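Local coordinates for UPF0749 protein MT1873 (Mycobacterium tuberculosis, PDB 3GMG), which is of unknown function but belongs to the UPF0749 (DUF881) family of predicted membrane proteins, this chain being the C-terminal part of the protein, at residues A[37-42]-A[105-110]; A[68-73]-A[145-150]; A[76-81]-A[94-99]. One frame throughout, in Å; residues are numbered along the deposited sequence.

In the fold
All three contacts meet on the five-stranded antiparallel sheet. Contact 1 is its buried heart, strands 37-43 and 104-109 joined by paired backbone bonds with aliphatic side chains beneath. Contact 2 is also buried and shares that sheet through strand 68-72, the neighbour of 104-109, but it joins it to strand 143-146 of a separate two-stranded sheet and the loop beyond, using a side-chain amide rather than strand pairing. Contact 3 lies farther out, where edge strand 77-79 meets the hairpin turn of a small three-stranded sheet; it is partly buried and relies on lysine, valine and water. Contacts 1 and 2 touch, as do 2 and 3, whereas 1 and 3 stay about 6 Å apart at their nearest atoms.

Contact 1: residues A[37-42]-A[105-110]; sequences GVMITI and SILAIG
G37 to T41 pair antiparallel with S105 to I109, the short strand axes 4.6 Å apart at closest approach and their directions 165° apart. V38 and A108 exchange two backbone hydrogen bonds, and I40 and I106 exchange two more, the shorter running from I106 N to I40 O at 2.7 Å. Between these pairs the carbonyls also receive CA-H groups: M39 CA lies 3.4 Å from I106 O. At the end of the ladder G37 has no side chain, and its CA comes within 3.0 Å of A108 O.

Side chains then sort to two faces. V38, I40, I106 and A108 share one, where I40 CB and I106 CB stand 4.1 Å apart. I106 twists about CB-CG1 to a chi2 of 95°, well off a staggered value, and this carries its end along to I42, where I106 CD1 meets I42 CD1 at 3.8 Å. Helix 51-63 covers this face with L61 and V57, and helix 112-119 adds L115 and M119.

M39, T41, S105 and L107 occupy the other face. M39 sends CG anti to its backbone N (chi1 178°), which lays it alongside L107, and M39 CG touches L107 CD2 at 3.8 Å before the thioether leads off toward the surface. One water spans the neighbouring pair, hydrogen-bonded to both T41 OG1 and S105 OG. L107 also reaches V144 of strand 143-146.

Both segments overlap predicted transmembrane helices, yet here they are central strands of a folded sheet, their hydrophobic residues serving a helix-covered core on one face while the more polar, water-bridged face is partly open. The ladder serves the backbone of V38, I40, I106 and A108, while residues between them bond to the strands beyond: M39 to Q139 of 135-141 and L107 to Q70 of 68-72.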
loop_
_atom_site.group_PDB
_atom_site.type_symbol
_atom_site.label_atom_id
_atom_site.label_comp_id
_atom_site.label_asym_id
_atom_site.label_seq_id
_atom_site.Cartn_x
_atom_site.Cartn_y
_atom_site.Cartn_z
ATOM N N GLY A 37 6.653 -3.464 21.471
ATOM C CA GLY A 37 7.141 -2.796 20.305
ATOM C C GLY A 37 8.318 -1.872 20.617
ATOM O O GLY A 37 9.079 -2.073 21.568
ATOM N N VAL A 38 8.405 -0.801 19.840
ATOM C CA VAL A 38 9.419 0.229 20.045
ATOM C C VAL A 38 8.810 1.615 19.944
ATOM O O VAL A 38 7.761 1.807 19.320
ATOM C CB VAL A 38 10.578 0.136 19.053
ATOM C CG1 VAL A 38 11.305 -1.191 19.218
ATOM C CG2 VAL A 38 10.100 0.338 17.584
ATOM N N MET A 39 9.462 2.559 20.625
ATOM C CA MET A 39 9.280 3.986 20.392
ATOM C C MET A 39 10.588 4.526 19.857
ATOM O O MET A 39 11.657 4.335 20.456
ATOM C CB MET A 39 8.900 4.696 21.678
ATOM C CG MET A 39 8.723 6.211 21.542
ATOM S SD MET A 39 8.062 7.110 23.022
ATOM C CE MET A 39 9.440 6.873 24.072
ATOM N N ILE A 40 10.492 5.210 18.730
ATOM C CA ILE A 40 11.626 5.788 18.047
ATOM C C ILE A 40 11.482 7.291 18.123
ATOM O O ILE A 40 10.464 7.830 17.702
ATOM C CB ILE A 40 11.641 5.380 16.565
ATOM C CG1 ILE A 40 11.637 3.850 16.442
ATOM C CG2 ILE A 40 12.843 6.013 15.838
ATOM C CD1 ILE A 40 11.143 3.338 15.138
ATOM N N THR A 41 12.482 7.957 18.680
ATOM C CA THR A 41 12.522 9.420 18.702
ATOM C C THR A 41 13.543 9.905 17.679
ATOM O O THR A 41 14.658 9.386 17.620
ATOM C CB THR A 41 12.908 9.929 20.067
ATOM O OG1 THR A 41 12.000 9.410 21.037
ATOM C CG2 THR A 41 12.889 11.446 20.083
ATOM N N ILE A 42 13.151 10.878 16.860
ATOM C CA ILE A 42 14.059 11.503 15.902
ATOM C C ILE A 42 14.150 12.993 16.226
ATOM O O ILE A 42 13.147 13.720 16.114
ATOM C CB ILE A 42 13.586 11.330 14.443
ATOM C CG1 ILE A 42 13.589 9.846 14.073
ATOM C CG2 ILE A 42 14.534 12.089 13.508
ATOM C CD1 ILE A 42 13.079 9.529 12.686
ATOM N N SER A 105 8.146 11.237 16.874
ATOM C CA SER A 105 8.086 9.984 17.653
ATOM C C SER A 105 7.355 8.971 16.803
ATOM O O SER A 105 6.266 9.249 16.307
ATOM C CB SER A 105 7.330 10.218 18.972
ATOM O OG SER A 105 7.518 9.144 19.892
ATOM N N ILE A 106 7.956 7.805 16.605
ATOM C CA ILE A 106 7.313 6.745 15.837
ATOM C C ILE A 106 7.089 5.572 16.764
ATOM O O ILE A 106 8.028 5.106 17.395
ATOM C CB ILE A 106 8.130 6.312 14.606
ATOM C CG1 ILE A 106 8.414 7.525 13.697
ATOM C CG2 ILE A 106 7.398 5.212 13.842
ATOM C CD1 ILE A 106 9.762 8.188 13.950
ATOM N N LEU A 107 5.847 5.120 16.846
ATOM C CA LEU A 107 5.460 3.972 17.679
ATOM C C LEU A 107 5.195 2.807 16.758
ATOM O O LEU A 107 4.529 2.954 15.747
ATOM C CB LEU A 107 4.197 4.279 18.466
ATOM C CG LEU A 107 4.213 5.543 19.322
ATOM C CD1 LEU A 107 2.828 5.841 19.850
ATOM C CD2 LEU A 107 5.152 5.339 20.503
ATOM N N ALA A 108 5.738 1.649 17.079
ATOM C CA ALA A 108 5.520 0.444 16.267
ATOM C C ALA A 108 5.343 -0.761 17.174
ATOM O O ALA A 108 6.096 -0.940 18.127
ATOM C CB ALA A 108 6.651 0.207 15.343
ATOM N N ILE A 109 4.347 -1.569 16.860
ATOM C CA ILE A 109 4.046 -2.798 17.591
ATOM C C ILE A 109 4.603 -3.973 16.820
ATOM O O ILE A 109 4.335 -4.116 15.623
ATOM C CB ILE A 109 2.547 -2.953 17.833
ATOM C CG1 ILE A 109 2.041 -1.897 18.836
ATOM C CG2 ILE A 109 2.214 -4.362 18.374
ATOM C CD1 ILE A 109 0.536 -1.744 18.899
ATOM N N GLY A 110 5.395 -4.789 17.492
ATOM C CA GLY A 110 6.071 -5.946 16.877
ATOM C C GLY A 110 7.086 -6.519 17.841
ATOM O O GLY A 110 7.118 -6.118 19.002
HETATM O O HOH W 1 9.519 10.198 21.479
#

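Contact 2: residues A[68-73]-A[145-150]; sequences AIQIND and DVTALR
Q70 reaches across to the chain just beyond strand 143-146, where its OE1 accepts the backbone N-H of A148 at 2.9 Å. That bond is nearly straight at the hydrogen (168°), but the donor stands well above the amide's carbonyl plane, 48° out of it, and so does not use a lone pair. T147 N is also near OE1, in a bent, weak hydrogen bond. The other end of the amide is anchored within its own strand: Q70 NE2 gives a hydrogen to N72 OD1 at 2.9 Å, with N72 OD1 lying in the plane of the Q70 amide and Q70 NE2 on a lone pair of N72 OD1. N72 OD1 also accepts from S77 OG, and the S77 bond probably steadies N72 and, through it, the turn of the Q70 amide.

A water sits beside this amide and ties together the opposite chain, donating to D145 O and bonding T147 OG1 at 2.9 Å, while its bond from Q70 NE2 is weak.

The Q70 chain is stretched out from CB onward (chi1 -179°), which lays the amide under A148. The methyl of A148 comes down over the amide face, its CB 3.5 Å from Q70 CD, on the same side as the A148 N-H. Farther along, V146 packs on the strand: its CG1 rests 4.0 Å from Q70 CB, and its CG2 lies 4.1 Å from A68 CB. R79 backs V146, and its guanidinium bonds A148 O.

No backbone bond links the two segments. A buried glutamine does the work instead, capturing the N-H of A148, and weakly that of T147, where strand 143-146 gives way to loop, and thereby fastening the C-terminal stretch to one face of the five-stranded sheet.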
loop_
_atom_site.group_PDB
_atom_site.type_symbol
_atom_site.label_atom_id
_atom_site.label_comp_id
_atom_site.label_asym_id
_atom_site.label_seq_id
_atom_site.Cartn_x
_atom_site.Cartn_y
_atom_site.Cartn_z
ATOM N N ALA A 68 1.474 -2.441 13.581
ATOM C CA ALA A 68 0.804 -1.172 13.676
ATOM C C ALA A 68 1.902 -0.143 13.825
ATOM O O ALA A 68 2.902 -0.397 14.491
ATOM C CB ALA A 68 -0.160 -1.131 14.881
ATOM N N ILE A 69 1.731 1.009 13.173
ATOM C CA ILE A 69 2.702 2.102 13.219
ATOM C C ILE A 69 1.954 3.417 13.334
ATOM O O ILE A 69 0.954 3.639 12.641
ATOM C CB ILE A 69 3.621 2.132 11.964
ATOM C CG1 ILE A 69 4.366 0.804 11.809
ATOM C CG2 ILE A 69 4.654 3.279 12.038
ATOM C CD1 ILE A 69 5.147 0.705 10.484
ATOM N N GLN A 70 2.444 4.289 14.215
ATOM C CA GLN A 70 1.910 5.635 14.368
ATOM C C GLN A 70 3.058 6.622 14.351
ATOM O O GLN A 70 4.083 6.399 14.972
ATOM C CB GLN A 70 1.176 5.723 15.701
ATOM C CG GLN A 70 0.532 7.049 16.011
ATOM C CD GLN A 70 -0.354 6.972 17.224
ATOM O OE1 GLN A 70 -1.170 6.052 17.379
ATOM N NE2 GLN A 70 -0.241 7.973 18.081
ATOM N N ILE A 71 2.891 7.732 13.631
ATOM C CA ILE A 71 3.900 8.800 13.606
ATOM C C ILE A 71 3.331 10.014 14.329
ATOM O O ILE A 71 2.259 10.475 13.969
ATOM C CB ILE A 71 4.281 9.167 12.171
ATOM C CG1 ILE A 71 4.850 7.934 11.461
ATOM C CG2 ILE A 71 5.305 10.310 12.156
ATOM C CD1 ILE A 71 5.063 8.113 9.978
ATOM N N ASN A 72 4.040 10.493 15.347
ATOM C CA ASN A 72 3.630 11.651 16.151
ATOM C C ASN A 72 4.618 12.793 15.981
ATOM O O ASN A 72 5.816 12.580 15.764
ATOM C CB ASN A 72 3.635 11.311 17.638
ATOM C CG ASN A 72 2.554 10.306 18.058
ATOM O OD1 ASN A 72 1.559 10.144 17.394
ATOM N ND2 ASN A 72 2.736 9.688 19.228
ATOM N N ASP A 73 4.125 14.015 16.150
ATOM C CA ASP A 73 4.998 15.129 16.558
ATOM C C ASP A 73 4.436 15.681 17.858
ATOM O O ASP A 73 3.643 15.005 18.510
ATOM C CB ASP A 73 5.224 16.167 15.448
ATOM C CG ASP A 73 4.042 17.094 15.207
ATOM O OD1 ASP A 73 2.926 16.899 15.747
ATOM O OD2 ASP A 73 4.242 18.061 14.431
ATOM N N ASP A 145 1.231 1.655 22.790
ATOM C CA ASP A 145 -0.153 1.864 22.367
ATOM C C ASP A 145 -0.230 2.706 21.100
ATOM O O ASP A 145 0.339 3.788 21.042
ATOM C CB ASP A 145 -0.980 2.564 23.452
ATOM C CG ASP A 145 -1.205 1.702 24.707
ATOM O OD1 ASP A 145 -0.781 0.536 24.775
ATOM O OD2 ASP A 145 -1.818 2.249 25.649
ATOM N N VAL A 146 -0.913 2.180 20.087
ATOM C CA VAL A 146 -1.151 2.868 18.831
ATOM C C VAL A 146 -2.627 3.194 18.799
ATOM O O VAL A 146 -3.458 2.313 18.558
ATOM C CB VAL A 146 -0.732 1.999 17.619
ATOM C CG1 VAL A 146 -1.255 2.608 16.307
ATOM C CG2 VAL A 146 0.791 1.854 17.596
ATOM N N THR A 147 -2.972 4.442 19.064
ATOM C CA THR A 147 -4.372 4.809 19.243
ATOM C C THR A 147 -4.930 5.667 18.114
ATOM O O THR A 147 -6.153 5.829 18.019
ATOM C CB THR A 147 -4.583 5.551 20.597
ATOM O OG1 THR A 147 -3.815 6.753 20.601
ATOM C CG2 THR A 147 -4.170 4.680 21.764
ATOM N N ALA A 148 -4.061 6.234 17.273
ATOM C CA ALA A 148 -4.516 6.996 16.128
ATOM C C ALA A 148 -5.245 6.071 15.165
ATOM O O ALA A 148 -4.867 4.926 15.021
ATOM C CB ALA A 148 -3.319 7.671 15.424
ATOM N N LEU A 149 -6.261 6.600 14.483
ATOM C CA LEU A 149 -7.063 5.843 13.539
ATOM C C LEU A 149 -6.930 6.407 12.133
ATOM O O LEU A 149 -6.702 7.601 11.944
ATOM C CB LEU A 149 -8.541 5.872 13.952
ATOM C CG LEU A 149 -8.848 5.466 15.393
ATOM C CD1 LEU A 149 -10.360 5.561 15.635
ATOM C CD2 LEU A 149 -8.322 4.071 15.736
ATOM N N ARG A 150 -7.074 5.536 11.137
ATOM C CA ARG A 150 -7.076 5.989 9.752
ATOM C C ARG A 150 -8.431 6.551 9.367
ATOM O O ARG A 150 -9.459 6.107 9.878
ATOM C CB ARG A 150 -6.709 4.851 8.819
ATOM C CG ARG A 150 -5.297 4.379 9.025
ATOM C CD ARG A 150 -4.745 3.814 7.755
ATOM N NE ARG A 150 -4.231 4.868 6.883
ATOM C CZ ARG A 150 -4.137 4.779 5.562
ATOM N NH1 ARG A 150 -4.566 3.688 4.920
ATOM N NH2 ARG A 150 -3.637 5.805 4.877
HETATM O O HOH W 2 -0.938 6.248 20.797
#

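Contact 3: residues A[76-81]-A[94-99]; sequences RSVRVG and TVDTKV
K98 leaves the turn with CG anti to its carbonyl carbon (chi1 -61°) and then stays extended, a course that lifts NZ to the main chain of S77. V78 in turn spreads its two methyls over the turn. K98 NZ donates to S77 O at 2.7 Å, coming almost straight off the end of the carbonyl. A water 3.1 Å from K98 NZ accepts from it and from S77 N, so ammonium and water together serve both the N-H and the carbonyl of S77.

The lysine's aliphatic part slides past V78 in the opposite direction, with K98 CB 3.6 Å from V78 CG2. The other methyl, V78 CG1, crosses V95, 3.9 Å from V95 CG1. Beneath them residues V95 to K98 form a type I' beta turn, closed by backbone bonds between V95 and K98.

At one end D96 OD2 takes a hydrogen from a second water at 2.7 Å, and that water donates also to R79 O; T84 OG1 bonds the same carboxylate oxygen. At the other, R76 NE lies near V99 O, but this bent, short contact is doubtful, and the firmer partner of R76 is D73, in a salt bridge.

Edge strand 77-79 thus meets the small sheet through side chains and two bridging waters, with no backbone-to-backbone bond. The S77 carbonyl is bonded by K98 NZ, whose positive charge would probably strengthen the bond, and V78 and V95 provide the apolar centre of the joint.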
loop_
_atom_site.group_PDB
_atom_site.type_symbol
_atom_site.label_atom_id
_atom_site.label_comp_id
_atom_site.label_asym_id
_atom_site.label_seq_id
_atom_site.Cartn_x
_atom_site.Cartn_y
_atom_site.Cartn_z
ATOM N N ARG A 76 0.416 16.397 16.780
ATOM C CA ARG A 76 -0.428 15.618 15.872
ATOM C C ARG A 76 0.022 14.167 15.776
ATOM O O ARG A 76 1.161 13.852 16.095
ATOM C CB ARG A 76 -0.423 16.249 14.490
ATOM C CG ARG A 76 -1.126 17.626 14.472
ATOM C CD ARG A 76 -0.763 18.433 13.247
ATOM N NE ARG A 76 0.670 18.741 13.198
ATOM C CZ ARG A 76 1.276 19.752 13.829
ATOM N NH1 ARG A 76 2.589 19.907 13.692
ATOM N NH2 ARG A 76 0.590 20.621 14.583
ATOM N N SER A 77 -0.896 13.307 15.350
ATOM C CA SER A 77 -0.640 11.863 15.214
ATOM C C SER A 77 -1.211 11.340 13.903
ATOM O O SER A 77 -2.271 11.782 13.467
ATOM C CB SER A 77 -1.238 11.088 16.383
ATOM O OG SER A 77 -0.753 11.585 17.615
ATOM N N VAL A 78 -0.515 10.395 13.280
ATOM C CA VAL A 78 -0.979 9.760 12.054
ATOM C C VAL A 78 -0.831 8.249 12.199
ATOM O O VAL A 78 0.234 7.758 12.526
ATOM C CB VAL A 78 -0.185 10.225 10.835
ATOM C CG1 VAL A 78 -0.744 9.578 9.558
ATOM C CG2 VAL A 78 -0.233 11.755 10.712
ATOM N N ARG A 79 -1.920 7.528 11.972
ATOM C CA ARG A 79 -1.905 6.077 11.899
ATOM C C ARG A 79 -1.450 5.681 10.515
ATOM O O ARG A 79 -2.075 6.043 9.523
ATOM C CB ARG A 79 -3.314 5.529 12.147
ATOM C CG ARG A 79 -3.407 4.001 12.077
ATOM C CD ARG A 79 -2.571 3.325 13.167
ATOM N NE ARG A 79 -2.859 1.894 13.264
ATOM C CZ ARG A 79 -3.896 1.357 13.892
ATOM N NH1 ARG A 79 -4.063 0.027 13.859
ATOM N NH2 ARG A 79 -4.787 2.124 14.514
ATOM N N VAL A 80 -0.355 4.952 10.440
ATOM C CA VAL A 80 0.183 4.533 9.153
ATOM C C VAL A 80 -0.647 3.408 8.574
ATOM O O VAL A 80 -1.107 2.520 9.285
ATOM C CB VAL A 80 1.657 4.085 9.277
ATOM C CG1 VAL A 80 2.193 3.537 7.958
ATOM C CG2 VAL A 80 2.518 5.250 9.721
ATOM N N GLY A 81 -0.858 3.478 7.259
ATOM C CA GLY A 81 -1.466 2.383 6.516
ATOM C C GLY A 81 -0.731 2.132 5.220
ATOM O O GLY A 81 0.257 2.793 4.900
ATOM N N THR A 94 4.547 16.378 5.491
ATOM C CA THR A 94 3.118 16.109 5.442
ATOM C C THR A 94 2.936 14.605 5.277
ATOM O O THR A 94 3.350 14.020 4.275
ATOM C CB THR A 94 2.410 16.880 4.290
ATOM O OG1 THR A 94 2.675 18.281 4.436
ATOM C CG2 THR A 94 0.909 16.654 4.316
ATOM N N VAL A 95 2.335 13.984 6.287
ATOM C CA VAL A 95 2.045 12.555 6.276
ATOM C C VAL A 95 0.529 12.377 6.242
ATOM O O VAL A 95 -0.167 12.763 7.187
ATOM C CB VAL A 95 2.628 11.848 7.526
ATOM C CG1 VAL A 95 2.465 10.339 7.397
ATOM C CG2 VAL A 95 4.114 12.205 7.728
ATOM N N ASP A 96 0.003 11.842 5.143
ATOM C CA ASP A 96 -1.447 11.670 4.970
ATOM C C ASP A 96 -2.247 12.933 5.358
ATOM O O ASP A 96 -3.187 12.887 6.147
ATOM C CB ASP A 96 -1.918 10.438 5.752
ATOM C CG ASP A 96 -1.326 9.149 5.212
ATOM O OD1 ASP A 96 -0.748 9.169 4.104
ATOM O OD2 ASP A 96 -1.435 8.111 5.896
ATOM N N THR A 97 -1.819 14.062 4.799
ATOM C CA THR A 97 -2.439 15.390 4.986
ATOM C C THR A 97 -2.079 16.097 6.286
ATOM O O THR A 97 -2.396 17.280 6.435
ATOM C CB THR A 97 -4.001 15.407 4.852
ATOM O OG1 THR A 97 -4.611 15.000 6.083
ATOM C CG2 THR A 97 -4.481 14.537 3.689
ATOM N N LYS A 98 -1.430 15.411 7.227
ATOM C CA LYS A 98 -1.037 16.051 8.475
ATOM C C LYS A 98 0.388 16.559 8.408
ATOM O O LYS A 98 1.324 15.799 8.137
ATOM C CB LYS A 98 -1.205 15.090 9.647
ATOM C CG LYS A 98 -2.641 14.651 9.822
ATOM C CD LYS A 98 -2.905 14.215 11.227
ATOM C CE LYS A 98 -4.337 13.762 11.385
ATOM N NZ LYS A 98 -4.498 12.980 12.625
ATOM N N VAL A 99 0.551 17.858 8.659
ATOM C CA VAL A 99 1.855 18.489 8.637
ATOM C C VAL A 99 2.509 18.319 10.004
ATOM O O VAL A 99 1.951 18.718 11.034
ATOM C CB VAL A 99 1.772 19.984 8.246
ATOM C CG1 VAL A 99 3.166 20.587 8.202
ATOM C CG2 VAL A 99 1.038 20.148 6.894
HETATM O O HOH W 3 -3.639 14.789 15.028
HETATM O O HOH W 4 -3.384 7.537 7.681
#